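Local structure of 1,3-alpha-isomaltosidase (Kribbella flavida DSM 17836, 5X3I) at residues Pro572-Glu577 with Arg606-Trp611; Pro113-Pro118 with Phe137-Ala142; His240-Arg245 with Asp269-Glu274. The protein hydrolyses the alpha-1,3-glucosidic linkages of the cyclic tetrasaccharide cyclobis-(1-6)-alpha-nigerosyl to release isomaltose, as an intracellular glycoside hydrolase of family 31. The protein carries 1 engineered substitution. One frame throughout, in Å; residues are numbered along the deposited sequence.

Interaction 1. Residues Pro572-Glu577 with Arg606-Trp611; sequences PVPDAE and RDRTPW. With SO4 (sulfate ion), chain H; SO4 (sulfate ion), chain G.
Two loops of the TIM barrel meet here: Pro572-Val573-Pro574, following strand 562-565, and Arg606-Asp607-Arg608, following strand 591-593. Two arginines of the second loop reach across to the first. Arg606 lies alongside Pro572. Its guanidinium puts one face under Pro572 N, which sits 3.7 Å from Arg606 CZ. The group's edge meets two sulfates, probably from the crystallisation liquor. Arg606 NH1 bonds O2 of the chain G sulfate at 2.6 Å. The chain H sulfate is modelled too close to Arg606 NH2, so its place, and the bond to it from NE, is less sure. Arg608 bends at chi2 (59°) and brings its guanidinium face against the first loop. Pro574 CD packs 3.5 Å from Arg608 NE, with Val573 CA over the same face. Arg608 NH1 bonds Arg606 O at 2.8 Å, in the guanidinium plane. Arg608 NE bonds Gly568 O, and NH2 bonds Gly571 O and Ser539 OG. With the NH1 bond these hold the group's rotation. Val573 CG2 lies 3.8 Å from Asp607 O. The Arg608 side chain is about 10 Å from that of Asp536, the inferred proton donor. Such beta-alpha loops, each leading into a helix, are typical of the active-site end of a TIM barrel.

Interaction 2. Residues Pro113-Pro118 with Phe137-Ala142; sequences PPLAEP and FEVSPA
Pro118 and Ser140 bring their backbones together, CA to CA 4.1 Å, as the loop before strand 119-127 passes the end of strand 130-139. No hydrogen bond joins the two segments. Pro118 CA instead offers a C-H to Val139 O, at 3.3 Å. The Pro141 ring lies at the centre of the packing. Its CD edge presses on the Glu117-Pro118 peptide, with Pro141 CD 3.4 Å from Glu117 C. The rings of Pro118 and Pro141 cross at about a right angle and meet at their CD atoms. The strands reached are neighbours in the antiparallel four-stranded sheet of the N-terminal domain; Val139 is backbone hydrogen-bonded to Val119, the residue after Pro118. Leu115 CB touches Pro141 CB at 3.9 Å. Leu115 CD1 comes more loosely to Val139 CG1, at 4.4 Å, and Trp67 of strand 62-67 touches both side chains. Ser140 OG sits beside the Pro118 ring, 3.8 Å from Pro118 CB. The serine torsion sets OG anti to the carbonyl carbon (chi1 -53°), and a weak hydrogen bond links OG to Ser168. Glu138 extends fully and carries OE1 to 4.0 Å from Pro118 CB.

Interaction 3. Residues His240-Arg245 with Asp269-Glu274; sequences HVRTSR and DLAIYE
His240 and Ala271 form an antiparallel hydrogen-bonded pair, with His240 N to Ala271 O and Ala271 N to His240 O both at 3.0 Å. Arg242 N adds a third bond, to Asp269 O at 2.9 Å, nearly in line with the carbonyl (176°). A water extends the ladder, giving to Arg242 O and accepting from Asp269 N. Val241 and Leu270 make the next, non-hydrogen-bonded pair and touch through Val241 CG2 and Leu270 CD1 at 3.9 Å. The Arg242 chain runs extended past Asp269 O, and its guanidinium lays one face over Ala271, NH2 3.5 Å from Ala271 CB. Tyr273 lies alongside His240. With CG anti to its carbonyl carbon (chi1 -45°), Tyr273 brings OH to 3.5 Å from His240 CB, near the imidazole plane. Glu287 of helix 277-288 holds these side chains: Glu287 OE1 takes a salt bridge from Arg242 NE and a weak hydrogen bond with His240 ND1, and OE2 is hydrogen-bonded to Tyr273 OH. A leucine in place of Tyr273 would probably leave Glu287 without its hydroxyl partner and open a gap beside His240. Neighbouring antiparallel strands, here with a helix on the Tyr273 face, are typical of the beta-rich galactose mutarotase-like N-terminal domain of family 31 glycosidases.

Overall arrangement
Along the chain, interaction 2 closes first, then interaction 3, then interaction 1. None touches another. Interactions 2 and 3 lie in the N-terminal beta region, centres about 32 Å apart. They belong to different sheets: interaction 2 sits at the edge of the four-stranded antiparallel sheet, and interaction 3 joins strands 237-241 and 267-274 of a mixed five-stranded sheet. Interaction 1 belongs to the TIM barrel, on the opposite side of the chain's centre from both others. Its centre is about 55 Å from that of interaction 2 and 43 Å from that of interaction 3. It alone lies near an annotated active-site residue; the other two are structural packing in the beta-rich N-terminal part, away from the annotated sites.

Interaction 1. Residues Pro572-Glu577 with Arg606-Trp611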
loop_
_atom_site.group_PDB
_atom_site.type_symbol
_atom_site.label_atom_id
_atom_site.label_comp_id
_atom_site.label_asym_id
_atom_site.label_seq_id
_atom_site.Cartn_x
_atom_site.Cartn_y
_atom_site.Cartn_z
ATOM N N PRO A 572 18.523 -9.229 -8.264
ATOM C CA PRO A 572 19.500 -10.189 -7.750
ATOM C C PRO A 572 19.446 -10.301 -6.229
ATOM O O PRO A 572 19.077 -9.346 -5.555
ATOM C CB PRO A 572 20.839 -9.609 -8.207
ATOM C CG PRO A 572 20.505 -8.799 -9.415
ATOM C CD PRO A 572 19.145 -8.218 -9.139
ATOM N N VAL A 573 19.796 -11.475 -5.718
ATOM C CA VAL A 573 19.849 -11.727 -4.291
ATOM C C VAL A 573 20.720 -10.678 -3.596
ATOM O O VAL A 573 21.793 -10.360 -4.082
ATOM C CB VAL A 573 20.399 -13.143 -4.017
ATOM C CG1 VAL A 573 20.628 -13.360 -2.540
ATOM C CG2 VAL A 573 19.459 -14.199 -4.588
ATOM N N PRO A 574 20.241 -10.113 -2.479
ATOM C CA PRO A 574 21.024 -9.121 -1.736
ATOM C C PRO A 574 22.372 -9.649 -1.271
ATOM O O PRO A 574 22.495 -10.836 -0.982
ATOM C CB PRO A 574 20.136 -8.809 -0.527
ATOM C CG PRO A 574 19.223 -9.976 -0.412
ATOM C CD PRO A 574 18.948 -10.366 -1.828
ATOM N N ASP A 575 23.362 -8.771 -1.182
ATOM C CA ASP A 575 24.642 -9.140 -0.595
ATOM C C ASP A 575 24.478 -9.402 0.905
ATOM O O ASP A 575 23.480 -9.009 1.511
ATOM C CB ASP A 575 25.698 -8.058 -0.851
ATOM C CG ASP A 575 25.293 -6.709 -0.313
ATOM O OD1 ASP A 575 25.593 -6.420 0.858
ATOM O OD2 ASP A 575 24.666 -5.934 -1.064
ATOM N N ALA A 576 25.443 -10.105 1.489
ATOM C CA ALA A 576 25.347 -10.542 2.881
ATOM C C ALA A 576 25.193 -9.388 3.867
ATOM O O ALA A 576 24.468 -9.502 4.852
ATOM C CB ALA A 576 26.563 -11.386 3.250
ATOM N N GLU A 577 25.871 -8.277 3.607
ATOM C CA GLU A 577 25.853 -7.166 4.549
ATOM C C GLU A 577 24.483 -6.493 4.620
ATOM O O GLU A 577 23.964 -6.264 5.706
ATOM C CB GLU A 577 26.928 -6.130 4.194
ATOM C CG GLU A 577 26.940 -4.923 5.115
ATOM C CD GLU A 577 28.018 -3.911 4.746
ATOM O OE1 GLU A 577 28.498 -3.948 3.601
ATOM O OE2 GLU A 577 28.375 -3.077 5.599
ATOM N N ARG A 606 16.318 -16.878 -7.039
ATOM C CA ARG A 606 16.291 -15.570 -6.387
ATOM C C ARG A 606 15.712 -15.557 -4.952
ATOM O O ARG A 606 15.360 -14.495 -4.433
ATOM C CB ARG A 606 15.617 -14.557 -7.295
ATOM C CG ARG A 606 16.599 -14.151 -8.396
ATOM C CD ARG A 606 16.191 -12.926 -9.186
ATOM N NE ARG A 606 17.231 -12.561 -10.143
ATOM C CZ ARG A 606 17.192 -11.480 -10.919
ATOM N NH1 ARG A 606 16.164 -10.646 -10.862
ATOM N NH2 ARG A 606 18.184 -11.234 -11.755
ATOM N N ASP A 607 15.517 -16.736 -4.361
ATOM C CA ASP A 607 15.026 -16.832 -2.980
ATOM C C ASP A 607 15.792 -15.916 -2.017
ATOM O O ASP A 607 16.994 -15.698 -2.148
ATOM C CB ASP A 607 15.138 -18.272 -2.442
ATOM C CG ASP A 607 14.083 -19.213 -3.005
ATOM O OD1 ASP A 607 13.567 -18.971 -4.109
ATOM O OD2 ASP A 607 13.781 -20.221 -2.331
ATOM N N ARG A 608 15.048 -15.327 -1.098
ATOM C CA ARG A 608 15.587 -14.534 -0.001
ATOM C C ARG A 608 15.787 -15.346 1.292
ATOM O O ARG A 608 15.889 -14.764 2.371
ATOM C CB ARG A 608 14.719 -13.309 0.258
ATOM C CG ARG A 608 15.230 -12.041 -0.456
ATOM C CD ARG A 608 15.314 -12.200 -1.982
ATOM N NE ARG A 608 15.582 -10.916 -2.632
ATOM C CZ ARG A 608 15.925 -10.756 -3.908
ATOM N NH1 ARG A 608 16.056 -11.802 -4.710
ATOM N NH2 ARG A 608 16.150 -9.536 -4.384
ATOM N N THR A 609 15.663 -16.670 1.217
ATOM C CA THR A 609 15.972 -17.507 2.383
ATOM C C THR A 609 17.404 -17.270 2.891
ATOM O O THR A 609 18.300 -16.968 2.121
ATOM C CB THR A 609 15.792 -19.010 2.076
ATOM O OG1 THR A 609 16.739 -19.425 1.082
ATOM C CG2 THR A 609 14.373 -19.294 1.607
ATOM N N PRO A 610 17.614 -17.386 4.201
ATOM C CA PRO A 610 18.957 -17.162 4.754
ATOM C C PRO A 610 20.009 -18.065 4.112
ATOM O O PRO A 610 21.120 -17.615 3.849
ATOM C CB PRO A 610 18.791 -17.499 6.239
ATOM C CG PRO A 610 17.354 -17.348 6.512
ATOM C CD PRO A 610 16.627 -17.690 5.248
ATOM N N TRP A 611 19.656 -19.315 3.839
ATOM C CA TRP A 611 20.627 -20.246 3.295
ATOM C C TRP A 611 20.910 -19.992 1.826
ATOM O O TRP A 611 22.032 -20.197 1.377
ATOM C CB TRP A 611 20.175 -21.696 3.494
ATOM C CG TRP A 611 18.837 -22.038 2.921
ATOM C CD1 TRP A 611 18.581 -22.542 1.686
ATOM C CD2 TRP A 611 17.570 -21.931 3.580
ATOM N NE1 TRP A 611 17.235 -22.750 1.527
ATOM C CE2 TRP A 611 16.593 -22.378 2.677
ATOM C CE3 TRP A 611 17.171 -21.499 4.845
ATOM C CZ2 TRP A 611 15.242 -22.399 2.996
ATOM C CZ3 TRP A 611 15.831 -21.513 5.158
ATOM C CH2 TRP A 611 14.882 -21.966 4.240
HETATM S S SO4 H . 20.883 -13.289 -10.937
HETATM O O1 SO4 H . 21.757 -13.011 -9.803
HETATM O O2 SO4 H . 19.852 -14.258 -10.563
HETATM O O3 SO4 H . 20.263 -12.035 -11.342
HETATM O O4 SO4 H . 21.666 -13.825 -12.045
HETATM S S SO4 G . 17.435 -8.018 -13.299
HETATM O O1 SO4 G . 18.723 -8.680 -13.140
HETATM O O2 SO4 G . 16.368 -8.824 -12.725
HETATM O O3 SO4 G . 17.480 -6.725 -12.625
HETATM O O4 SO4 G . 17.161 -7.831 -14.719
#

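Interaction 2. Residues Pro113-Pro118 with Phe137-Ala142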
loop_
_atom_site.group_PDB
_atom_site.type_symbol
_atom_site.label_atom_id
_atom_site.label_comp_id
_atom_site.label_asym_id
_atom_site.label_seq_id
_atom_site.Cartn_x
_atom_site.Cartn_y
_atom_site.Cartn_z
ATOM N N PRO A 113 -5.489 27.124 -28.713
ATOM C CA PRO A 113 -5.367 28.452 -28.108
ATOM C C PRO A 113 -5.855 28.427 -26.668
ATOM O O PRO A 113 -6.654 27.557 -26.337
ATOM C CB PRO A 113 -6.279 29.324 -28.977
ATOM C CG PRO A 113 -6.373 28.612 -30.265
ATOM C CD PRO A 113 -6.310 27.155 -29.937
ATOM N N PRO A 114 -5.389 29.366 -25.830
ATOM C CA PRO A 114 -5.785 29.449 -24.420
ATOM C C PRO A 114 -7.295 29.427 -24.250
ATOM O O PRO A 114 -7.990 29.997 -25.087
ATOM C CB PRO A 114 -5.208 30.792 -23.980
ATOM C CG PRO A 114 -4.016 30.972 -24.848
ATOM C CD PRO A 114 -4.395 30.395 -26.181
ATOM N N LEU A 115 -7.799 28.779 -23.201
ATOM C CA LEU A 115 -9.244 28.685 -23.018
ATOM C C LEU A 115 -9.792 29.962 -22.417
ATOM O O LEU A 115 -9.440 30.320 -21.296
ATOM C CB LEU A 115 -9.601 27.511 -22.106
ATOM C CG LEU A 115 -9.953 26.158 -22.715
ATOM C CD1 LEU A 115 -11.273 26.232 -23.454
ATOM C CD2 LEU A 115 -8.845 25.682 -23.632
ATOM N N ALA A 116 -10.644 30.658 -23.164
ATOM C CA ALA A 116 -11.336 31.824 -22.629
ATOM C C ALA A 116 -12.764 31.540 -22.194
ATOM O O ALA A 116 -13.402 32.388 -21.588
ATOM C CB ALA A 116 -11.324 32.947 -23.659
ATOM N N GLU A 117 -13.248 30.334 -22.456
ATOM C CA GLU A 117 -14.673 30.048 -22.328
ATOM C C GLU A 117 -14.950 28.599 -22.693
ATOM O O GLU A 117 -14.110 27.957 -23.313
ATOM C CB GLU A 117 -15.493 30.976 -23.234
ATOM C CG GLU A 117 -15.230 30.764 -24.712
ATOM C CD GLU A 117 -16.009 31.723 -25.598
ATOM O OE1 GLU A 117 -17.246 31.816 -25.441
ATOM O OE2 GLU A 117 -15.381 32.380 -26.455
ATOM N N PRO A 118 -16.121 28.075 -22.299
ATOM C CA PRO A 118 -16.484 26.715 -22.703
ATOM C C PRO A 118 -16.375 26.521 -24.207
ATOM O O PRO A 118 -16.763 27.403 -24.975
ATOM C CB PRO A 118 -17.931 26.591 -22.235
ATOM C CG PRO A 118 -17.994 27.460 -21.039
ATOM C CD PRO A 118 -17.071 28.619 -21.312
ATOM N N PHE A 137 -17.368 16.653 -27.867
ATOM C CA PHE A 137 -16.822 16.796 -26.526
ATOM C C PHE A 137 -16.912 18.256 -26.108
ATOM O O PHE A 137 -16.878 19.151 -26.950
ATOM C CB PHE A 137 -15.369 16.323 -26.463
ATOM C CG PHE A 137 -15.151 14.940 -26.998
ATOM C CD1 PHE A 137 -14.573 14.749 -28.241
ATOM C CD2 PHE A 137 -15.514 13.828 -26.257
ATOM C CE1 PHE A 137 -14.364 13.476 -28.738
ATOM C CE2 PHE A 137 -15.311 12.552 -26.748
ATOM C CZ PHE A 137 -14.735 12.375 -27.989
ATOM N N GLU A 138 -17.033 18.499 -24.809
ATOM C CA GLU A 138 -17.050 19.860 -24.303
ATOM C C GLU A 138 -16.092 20.019 -23.136
ATOM O O GLU A 138 -15.965 19.132 -22.296
ATOM C CB GLU A 138 -18.464 20.265 -23.881
ATOM C CG GLU A 138 -18.579 21.722 -23.463
ATOM C CD GLU A 138 -20.005 22.151 -23.201
ATOM O OE1 GLU A 138 -20.231 23.366 -23.020
ATOM O OE2 GLU A 138 -20.900 21.280 -23.175
ATOM N N VAL A 139 -15.409 21.156 -23.095
ATOM C CA VAL A 139 -14.557 21.478 -21.968
ATOM C C VAL A 139 -14.806 22.918 -21.518
ATOM O O VAL A 139 -14.851 23.839 -22.331
ATOM C CB VAL A 139 -13.076 21.261 -22.312
ATOM C CG1 VAL A 139 -12.681 22.060 -23.547
ATOM C CG2 VAL A 139 -12.193 21.592 -21.123
ATOM N N SER A 140 -15.022 23.082 -20.219
ATOM C CA SER A 140 -15.251 24.377 -19.600
ATOM C C SER A 140 -14.095 24.757 -18.684
ATOM O O SER A 140 -13.791 24.027 -17.743
ATOM C CB SER A 140 -16.557 24.364 -18.808
ATOM O OG SER A 140 -17.638 23.925 -19.605
ATOM N N PRO A 141 -13.450 25.900 -18.949
ATOM C CA PRO A 141 -12.322 26.381 -18.145
ATOM C C PRO A 141 -12.723 26.711 -16.712
ATOM O O PRO A 141 -13.860 27.096 -16.471
ATOM C CB PRO A 141 -11.877 27.643 -18.884
ATOM C CG PRO A 141 -13.107 28.118 -19.568
ATOM C CD PRO A 141 -13.846 26.876 -19.978
ATOM N N ALA A 142 -11.793 26.561 -15.779
ATOM C CA ALA A 142 -12.088 26.784 -14.369
ATOM C C ALA A 142 -11.222 27.882 -13.777
ATOM O O ALA A 142 -10.165 28.204 -14.306
ATOM C CB ALA A 142 -11.910 25.494 -13.575
#

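Interaction 3. Residues His240-Arg245 with Asp269-Glu274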
loop_
_atom_site.group_PDB
_atom_site.type_symbol
_atom_site.label_atom_id
_atom_site.label_comp_id
_atom_site.label_asym_id
_atom_site.label_seq_id
_atom_site.Cartn_x
_atom_site.Cartn_y
_atom_site.Cartn_z
ATOM N N HIS A 240 -7.529 15.806 10.205
ATOM C CA HIS A 240 -7.990 14.809 9.260
ATOM C C HIS A 240 -8.985 15.457 8.314
ATOM O O HIS A 240 -10.029 15.930 8.742
ATOM C CB HIS A 240 -8.631 13.628 9.992
ATOM C CG HIS A 240 -9.372 12.686 9.103
ATOM N ND1 HIS A 240 -10.517 12.033 9.505
ATOM C CD2 HIS A 240 -9.127 12.266 7.842
ATOM C CE1 HIS A 240 -10.951 11.264 8.528
ATOM N NE2 HIS A 240 -10.121 11.383 7.507
ATOM N N VAL A 241 -8.668 15.475 7.029
ATOM C CA VAL A 241 -9.633 15.948 6.051
ATOM C C VAL A 241 -10.619 14.822 5.823
ATOM O O VAL A 241 -10.209 13.739 5.388
ATOM C CB VAL A 241 -8.972 16.327 4.729
ATOM C CG1 VAL A 241 -9.985 16.958 3.797
ATOM C CG2 VAL A 241 -7.784 17.252 4.971
ATOM N N ARG A 242 -11.911 15.026 6.065
ATOM C CA ARG A 242 -12.713 13.834 5.975
ATOM C C ARG A 242 -13.239 13.706 4.562
ATOM O O ARG A 242 -14.331 14.142 4.242
ATOM C CB ARG A 242 -13.888 13.914 6.961
ATOM C CG ARG A 242 -13.494 14.142 8.410
ATOM C CD ARG A 242 -14.691 14.495 9.278
ATOM N NE ARG A 242 -14.356 14.399 10.697
ATOM C CZ ARG A 242 -15.089 14.902 11.683
ATOM N NH1 ARG A 242 -16.209 15.561 11.406
ATOM N NH2 ARG A 242 -14.703 14.753 12.945
ATOM N N THR A 243 -12.523 12.910 3.790
ATOM C CA THR A 243 -12.919 12.557 2.446
ATOM C C THR A 243 -12.135 11.315 2.057
ATOM O O THR A 243 -11.024 11.118 2.546
ATOM C CB THR A 243 -12.623 13.700 1.454
ATOM O OG1 THR A 243 -13.079 13.342 0.152
ATOM C CG2 THR A 243 -11.141 13.989 1.402
ATOM N N SER A 244 -12.677 10.518 1.148
ATOM C CA SER A 244 -11.876 9.530 0.442
ATOM C C SER A 244 -11.499 10.009 -0.970
ATOM O O SER A 244 -10.889 9.273 -1.732
ATOM C CB SER A 244 -12.576 8.175 0.403
ATOM O OG SER A 244 -13.889 8.260 -0.081
ATOM N N ARG A 245 -11.894 11.229 -1.326
ATOM C CA ARG A 245 -11.470 11.810 -2.601
ATOM C C ARG A 245 -10.000 12.216 -2.527
ATOM O O ARG A 245 -9.443 12.334 -1.454
ATOM C CB ARG A 245 -12.346 13.013 -2.990
ATOM C CG ARG A 245 -13.779 12.635 -3.303
ATOM C CD ARG A 245 -14.615 13.786 -3.868
ATOM N NE ARG A 245 -15.981 13.327 -4.082
ATOM C CZ ARG A 245 -16.933 13.376 -3.161
ATOM N NH1 ARG A 245 -16.687 13.905 -1.973
ATOM N NH2 ARG A 245 -18.139 12.916 -3.438
ATOM N N ASP A 269 -15.171 19.041 5.237
ATOM C CA ASP A 269 -15.246 18.808 6.670
ATOM C C ASP A 269 -13.869 18.458 7.202
ATOM O O ASP A 269 -13.273 17.458 6.806
ATOM C CB ASP A 269 -16.242 17.697 6.999
ATOM C CG ASP A 269 -17.682 18.114 6.779
ATOM O OD1 ASP A 269 -18.296 17.635 5.801
ATOM O OD2 ASP A 269 -18.204 18.919 7.583
ATOM N N LEU A 270 -13.370 19.287 8.105
ATOM C CA LEU A 270 -12.020 19.145 8.612
ATOM C C LEU A 270 -12.040 18.904 10.113
ATOM O O LEU A 270 -12.596 19.703 10.864
ATOM C CB LEU A 270 -11.197 20.385 8.275
ATOM C CG LEU A 270 -9.758 20.442 8.782
ATOM C CD1 LEU A 270 -8.877 19.496 7.997
ATOM C CD2 LEU A 270 -9.209 21.865 8.746
ATOM N N ALA A 271 -11.454 17.790 10.548
ATOM C CA ALA A 271 -11.374 17.492 11.972
ATOM C C ALA A 271 -10.044 17.972 12.519
ATOM O O ALA A 271 -9.004 17.785 11.899
ATOM C CB ALA A 271 -11.560 15.989 12.233
ATOM N N ILE A 272 -10.091 18.623 13.672
ATOM C CA ILE A 272 -8.890 19.065 14.361
ATOM C C ILE A 272 -8.757 18.309 15.677
ATOM O O ILE A 272 -9.712 18.222 16.432
ATOM C CB ILE A 272 -8.920 20.575 14.644
ATOM C CG1 ILE A 272 -9.039 21.355 13.336
ATOM C CG2 ILE A 272 -7.668 21.003 15.394
ATOM C CD1 ILE A 272 -7.868 21.168 12.418
ATOM N N TYR A 273 -7.580 17.755 15.945
ATOM C CA TYR A 273 -7.362 17.039 17.200
ATOM C C TYR A 273 -6.282 17.742 17.997
ATOM O O TYR A 273 -5.260 18.125 17.444
ATOM C CB TYR A 273 -6.965 15.576 16.953
ATOM C CG TYR A 273 -7.800 14.869 15.913
ATOM C CD1 TYR A 273 -9.107 14.509 16.175
ATOM C CD2 TYR A 273 -7.276 14.556 14.676
ATOM C CE1 TYR A 273 -9.868 13.854 15.228
ATOM C CE2 TYR A 273 -8.030 13.904 13.725
ATOM C CZ TYR A 273 -9.323 13.558 14.008
ATOM O OH TYR A 273 -10.078 12.921 13.060
ATOM N N GLU A 274 -6.498 17.894 19.298
ATOM C CA GLU A 274 -5.536 18.609 20.132
ATOM C C GLU A 274 -4.981 17.731 21.247
ATOM O O GLU A 274 -5.704 16.933 21.824
ATOM C CB GLU A 274 -6.187 19.858 20.724
ATOM C CG GLU A 274 -7.011 20.638 19.713
ATOM C CD GLU A 274 -6.755 22.123 19.768
ATOM O OE1 GLU A 274 -6.699 22.759 18.695
ATOM O OE2 GLU A 274 -6.617 22.657 20.888
HETATM O O HOH W 1 -15.286 16.742 3.684
#